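Local coordinates for protein PA4485 (Pseudomonas aeruginosa, PDB 4AVR) that probably acts as a lytic transglycosylase of the RlpA family, cleaving peptidoglycan glycan strands with a preference for those stripped of their stem peptides, at residues E5-G10 and I68-R73; N27-A32 and S72-E77. One frame throughout, in Å; residues are numbered along the deposited sequence.

Contact 1: residues E5-G10 and I68-R73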
loop_
_atom_site.group_PDB
_atom_site.type_symbol
_atom_site.label_atom_id
_atom_site.label_comp_id
_atom_site.label_asym_id
_atom_site.label_seq_id
_atom_site.Cartn_x
_atom_site.Cartn_y
_atom_site.Cartn_z
ATOM N N GLU A 5 -9.792 12.307 0.529
ATOM C CA GLU A 5 -9.473 10.986 0.015
ATOM C C GLU A 5 -8.833 10.136 1.101
ATOM O O GLU A 5 -7.973 10.622 1.847
ATOM C CB GLU A 5 -8.543 11.093 -1.200
ATOM C CG GLU A 5 -8.115 9.775 -1.830
ATOM C CD GLU A 5 -7.069 9.970 -2.923
ATOM O OE1 GLU A 5 -5.887 10.227 -2.608
ATOM O OE2 GLU A 5 -7.434 9.854 -4.104
ATOM N N ALA A 6 -9.216 8.870 1.169
ATOM C CA ALA A 6 -8.525 7.853 1.978
ATOM C C ALA A 6 -7.720 6.956 1.057
ATOM O O ALA A 6 -8.135 6.643 -0.058
ATOM C CB ALA A 6 -9.503 6.991 2.766
ATOM N N SER A 7 -6.582 6.502 1.575
ATOM C CA SER A 7 -5.755 5.478 0.946
ATOM C C SER A 7 -5.505 4.371 1.956
ATOM O O SER A 7 -5.905 4.490 3.108
ATOM C CB SER A 7 -4.407 6.071 0.534
ATOM O OG SER A 7 -3.572 6.204 1.671
ATOM N N TYR A 8 -4.793 3.322 1.532
ATOM C CA TYR A 8 -4.324 2.320 2.481
ATOM C C TYR A 8 -2.859 1.995 2.270
ATOM O O TYR A 8 -2.307 2.118 1.172
ATOM C CB TYR A 8 -5.199 1.068 2.513
ATOM C CG TYR A 8 -5.207 0.153 1.311
ATOM C CD1 TYR A 8 -4.319 -0.905 1.204
ATOM C CD2 TYR A 8 -6.180 0.292 0.327
ATOM C CE1 TYR A 8 -4.394 -1.803 0.137
ATOM C CE2 TYR A 8 -6.290 -0.586 -0.728
ATOM C CZ TYR A 8 -5.387 -1.622 -0.823
ATOM O OH TYR A 8 -5.487 -2.523 -1.865
ATOM N N TYR A 9 -2.218 1.615 3.365
ATOM C CA TYR A 9 -0.801 1.270 3.359
ATOM C C TYR A 9 -0.526 -0.004 2.559
ATOM O O TYR A 9 -1.252 -0.983 2.646
ATOM C CB TYR A 9 -0.324 0.968 4.767
ATOM C CG TYR A 9 -0.145 2.111 5.745
ATOM C CD1 TYR A 9 -1.235 2.764 6.293
ATOM C CD2 TYR A 9 1.119 2.483 6.191
ATOM C CE1 TYR A 9 -1.075 3.752 7.244
ATOM C CE2 TYR A 9 1.283 3.463 7.152
ATOM C CZ TYR A 9 0.180 4.097 7.675
ATOM O OH TYR A 9 0.317 5.064 8.645
ATOM N N GLY A 10 0.588 -0.002 1.849
ATOM C CA GLY A 10 1.130 -1.244 1.320
ATOM C C GLY A 10 1.780 -2.089 2.397
ATOM O O GLY A 10 2.290 -1.584 3.409
ATOM N N ILE A 68 -6.760 12.821 3.152
ATOM C CA ILE A 68 -7.006 13.146 4.551
ATOM C C ILE A 68 -6.569 12.055 5.524
ATOM O O ILE A 68 -6.243 12.366 6.664
ATOM C CB ILE A 68 -8.507 13.508 4.756
ATOM C CG1 ILE A 68 -8.726 14.229 6.088
ATOM C CG2 ILE A 68 -9.432 12.309 4.612
ATOM C CD1 ILE A 68 -10.112 14.834 6.208
ATOM N N ILE A 69 -6.570 10.795 5.101
ATOM C CA ILE A 69 -6.264 9.700 6.020
ATOM C C ILE A 69 -5.725 8.522 5.235
ATOM O O ILE A 69 -6.145 8.287 4.112
ATOM C CB ILE A 69 -7.522 9.333 6.848
ATOM C CG1 ILE A 69 -7.197 8.491 8.083
ATOM C CG2 ILE A 69 -8.616 8.707 5.986
ATOM C CD1 ILE A 69 -8.318 8.463 9.103
ATOM N N ASP A 70 -4.767 7.805 5.822
ATOM C CA ASP A 70 -4.264 6.551 5.274
ATOM C C ASP A 70 -4.550 5.459 6.289
ATOM O O ASP A 70 -4.163 5.604 7.440
ATOM C CB ASP A 70 -2.747 6.616 5.038
ATOM C CG ASP A 70 -2.318 7.773 4.129
ATOM O OD1 ASP A 70 -3.092 8.208 3.245
ATOM O OD2 ASP A 70 -1.186 8.258 4.309
ATOM N N VAL A 71 -5.216 4.379 5.877
ATOM C CA VAL A 71 -5.669 3.358 6.822
ATOM C C VAL A 71 -4.932 2.033 6.614
ATOM O O VAL A 71 -4.350 1.776 5.563
ATOM C CB VAL A 71 -7.208 3.151 6.735
ATOM C CG1 VAL A 71 -7.936 4.476 6.930
ATOM C CG2 VAL A 71 -7.607 2.487 5.425
ATOM N N SER A 72 -4.983 1.187 7.634
ATOM C CA SER A 72 -4.406 -0.146 7.539
ATOM C C SER A 72 -5.151 -1.014 6.529
ATOM O O SER A 72 -6.290 -0.736 6.154
ATOM C CB SER A 72 -4.459 -0.831 8.885
ATOM O OG SER A 72 -5.819 -1.086 9.226
ATOM N N ARG A 73 -4.518 -2.118 6.135
ATOM C CA ARG A 73 -5.173 -3.069 5.242
ATOM C C ARG A 73 -6.492 -3.574 5.812
ATOM O O ARG A 73 -7.499 -3.650 5.102
ATOM C CB ARG A 73 -4.242 -4.248 4.946
ATOM C CG ARG A 73 -4.747 -5.117 3.790
ATOM C CD ARG A 73 -5.060 -6.532 4.112
ATOM N NE ARG A 73 -4.293 -7.108 5.145
ATOM C CZ ARG A 73 -4.667 -7.652 6.298
ATOM N NH1 ARG A 73 -5.918 -7.823 6.756
ATOM N NH2 ARG A 73 -3.657 -8.048 7.010
#
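Ser7 and Asp70 sit opposite each other on two parallel strands, and their side chains make the one polar side-chain bond of this pairing. Ser7 OG, placed between its own backbone N and carbonyl carbon (chi1 77°), gives its proton to Asp70 OD1 at 2.6 Å. It comes from above the carboxylate plane, 56° out of it. The other carboxylate oxygen, OD2, forms a salt bridge with Arg12 of the second subunit, so the two oxygens of Asp70 serve different chains.

Tyr9, just past the strand end, turns its ring edge toward the partner strand. With CG anti to the carbonyl carbon (chi1 -73°), CD1 lies 3.3 Å from Val71 O, which is in the ring plane, and CE1 is 4.0 Å from Asp70 CB. Ring and carboxylate stand nearly perpendicular. The hydroxyl bonds to Asp59 OD2, which holds the far end; the stack with Tyr24 and the edge contact with Val71 O would limit the turn of the ring. On the face opposite Ser7 and Asp70, contact is apolar: Ala6 CB meets the CG2 branch of Ile69 at 3.8 Å, and Tyr8 CB meets Val71 CG2, while the ring of Tyr8 leads away and its OH is hydrogen-bonded to Ile82 O.

The backbone ladder is regular from Ser7 to Tyr9: Ser7 N bonds to Ile69 O, Val71 N to Ser7 O (2.9 Å), and Tyr9 N to Val71 O at 3.1 Å. It slips at the Glu5 end, where Ile68 N, not Ile69 N, takes Glu5 O.

The pair belongs to the double-psi beta-barrel expected of this family. Strand 67-71 is flanked on its other side by strand 30-32, Val89 of strand 87-93 packs against Ala6 and Ile69, and helix 73-79 follows directly.

Contact 2: residues N27-A32 and S72-E77; sequences NAMTAA and SRKAAE
Ser72, the N-cap of helix 73-79, grips Ala28 and Thr30, tying the helix start to the segment that leads into strand 30-32 of what is, by family, a double-psi beta-barrel.

Ser72 OG donates a hydrogen bond to Ala28 O at 2.6 Å and at the same time accepts from Ala75 N, the capping bond, at 3.1 Å. Its chi1 of 67° sets the oxygen between backbone N and carbonyl carbon, where one hydroxyl can serve both the loop and the first turn. Ser72 N in turn gives its proton to Thr30 O at 3.0 Å, so backbone and side chain of the same residue hold two carbonyls two residues apart.

Apolar contact is supplied by Met29. Its chain bends at chi2 and chi3 and lays the thioether against the helix: SD is 3.8 Å from Lys74 CG, and CE is 4.0 Å from Ala75 CB. Beyond CG the chain of Lys74 leads away. On the barrel side, Met29 also packs on Val53 of strand 52-59.

The charged interactions centre on Arg73, its chain curled by bends at chi2 and chi3. NH1 makes a salt bridge with Glu77 OE1, one turn further along the helix, while Tyr8 of the second subunit packs against the same arginine. On the polar side of the contact, Arg73 NH2 ties in Asn27 by donating a nearly straight hydrogen bond to Asn27 OD1 at 2.6 Å. The amide plane is turned 63° from the guanidinium; OD1 lies in the guanidinium plane, yet NH2 stands 43° out of the amide's carbonyl plane.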
loop_
_atom_site.group_PDB
_atom_site.type_symbol
_atom_site.label_atom_id
_atom_site.label_comp_id
_atom_site.label_asym_id
_atom_site.label_seq_id
_atom_site.Cartn_x
_atom_site.Cartn_y
_atom_site.Cartn_z
ATOM N N ASN A 27 -2.855 -5.821 10.203
ATOM C CA ASN A 27 -3.977 -6.418 10.927
ATOM C C ASN A 27 -4.573 -5.565 12.032
ATOM O O ASN A 27 -5.588 -5.950 12.624
ATOM C CB ASN A 27 -3.553 -7.763 11.533
ATOM C CG ASN A 27 -3.161 -8.764 10.489
ATOM O OD1 ASN A 27 -3.822 -8.891 9.455
ATOM N ND2 ASN A 27 -2.076 -9.478 10.737
ATOM N N ALA A 28 -3.953 -4.426 12.323
ATOM C CA ALA A 28 -4.474 -3.478 13.307
ATOM C C ALA A 28 -5.503 -2.567 12.631
ATOM O O ALA A 28 -5.572 -2.515 11.409
ATOM C CB ALA A 28 -3.338 -2.661 13.891
ATOM N N MET A 29 -6.288 -1.853 13.430
ATOM C CA MET A 29 -7.244 -0.860 12.923
ATOM C C MET A 29 -6.682 0.527 13.177
ATOM O O MET A 29 -7.158 1.270 14.035
ATOM C CB MET A 29 -8.596 -1.030 13.588
ATOM C CG MET A 29 -9.294 -2.313 13.148
ATOM S SD MET A 29 -9.792 -2.303 11.410
ATOM C CE MET A 29 -11.153 -1.156 11.425
ATOM N N THR A 30 -5.651 0.865 12.422
ATOM C CA THR A 30 -4.873 2.074 12.641
ATOM C C THR A 30 -4.886 2.940 11.394
ATOM O O THR A 30 -5.234 2.490 10.287
ATOM C CB THR A 30 -3.420 1.753 13.057
ATOM O OG1 THR A 30 -2.832 0.864 12.102
ATOM C CG2 THR A 30 -3.392 1.089 14.423
ATOM N N ALA A 31 -4.487 4.198 11.579
ATOM C CA ALA A 31 -4.454 5.155 10.496
ATOM C C ALA A 31 -3.487 6.300 10.761
ATOM O O ALA A 31 -3.100 6.585 11.892
ATOM C CB ALA A 31 -5.853 5.708 10.227
ATOM N N ALA A 32 -3.130 6.966 9.670
ATOM C CA ALA A 32 -2.336 8.185 9.658
ATOM C C ALA A 32 -3.209 9.399 9.442
ATOM O O ALA A 32 -4.092 9.377 8.587
ATOM C CB ALA A 32 -1.300 8.129 8.547
ATOM N N SER A 72 -4.983 1.187 7.634
ATOM C CA SER A 72 -4.406 -0.146 7.539
ATOM C C SER A 72 -5.151 -1.014 6.529
ATOM O O SER A 72 -6.290 -0.736 6.154
ATOM C CB SER A 72 -4.459 -0.831 8.885
ATOM O OG SER A 72 -5.819 -1.086 9.226
ATOM N N ARG A 73 -4.518 -2.118 6.135
ATOM C CA ARG A 73 -5.173 -3.069 5.242
ATOM C C ARG A 73 -6.492 -3.574 5.812
ATOM O O ARG A 73 -7.499 -3.650 5.102
ATOM C CB ARG A 73 -4.242 -4.248 4.946
ATOM C CG ARG A 73 -4.747 -5.117 3.790
ATOM C CD ARG A 73 -5.060 -6.532 4.112
ATOM N NE ARG A 73 -4.293 -7.108 5.145
ATOM C CZ ARG A 73 -4.667 -7.652 6.298
ATOM N NH1 ARG A 73 -5.918 -7.823 6.756
ATOM N NH2 ARG A 73 -3.657 -8.048 7.010
ATOM N N LYS A 74 -6.502 -3.948 7.085
ATOM C CA LYS A 74 -7.716 -4.460 7.709
ATOM C C LYS A 74 -8.819 -3.403 7.696
ATOM O O LYS A 74 -9.995 -3.722 7.452
ATOM C CB LYS A 74 -7.430 -4.935 9.137
ATOM C CG LYS A 74 -8.630 -5.529 9.837
ATOM C CD LYS A 74 -9.023 -6.864 9.271
ATOM C CE LYS A 74 -10.087 -7.524 10.136
ATOM N NZ LYS A 74 -10.579 -8.809 9.559
ATOM N N ALA A 75 -8.472 -2.144 7.953
ATOM C CA ALA A 75 -9.469 -1.074 7.890
ATOM C C ALA A 75 -9.994 -0.907 6.463
ATOM O O ALA A 75 -11.191 -0.674 6.258
ATOM C CB ALA A 75 -8.885 0.230 8.412
ATOM N N ALA A 76 -9.108 -1.005 5.480
ATOM C CA ALA A 76 -9.512 -0.906 4.080
ATOM C C ALA A 76 -10.490 -2.007 3.697
ATOM O O ALA A 76 -11.439 -1.779 2.944
ATOM C CB ALA A 76 -8.314 -0.930 3.176
ATOM N N GLU A 77 -10.278 -3.209 4.227
ATOM C CA GLU A 77 -11.246 -4.301 4.033
ATOM C C GLU A 77 -12.612 -3.936 4.602
ATOM O O GLU A 77 -13.636 -4.128 3.945
ATOM C CB GLU A 77 -10.734 -5.601 4.669
ATOM C CG GLU A 77 -9.521 -6.162 3.948
ATOM C CD GLU A 77 -8.823 -7.297 4.648
ATOM O OE1 GLU A 77 -8.848 -7.413 5.883
ATOM O OE2 GLU A 77 -8.076 -8.021 3.956
#

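Contact 1 is the more buried of the two, with its centre about 4 Å from the centre of the chain, whereas contact 2 is partly buried and runs out to exposed Asn27. Both converge on the same continuous piece of chain: strand 67-71 passes straight into helix 73-79, and Ser72 and Arg73 belong to both. Strand 67-71 lies between strands 2-8 and 30-32, and Asp70 O probably accepts a hydrogen bond from Ala32 N at 2.8 Å. Contact 1 relies on a parallel backbone ladder; contact 2 relies more on helix capping, a thioether and an arginine. Both also touch the second subunit.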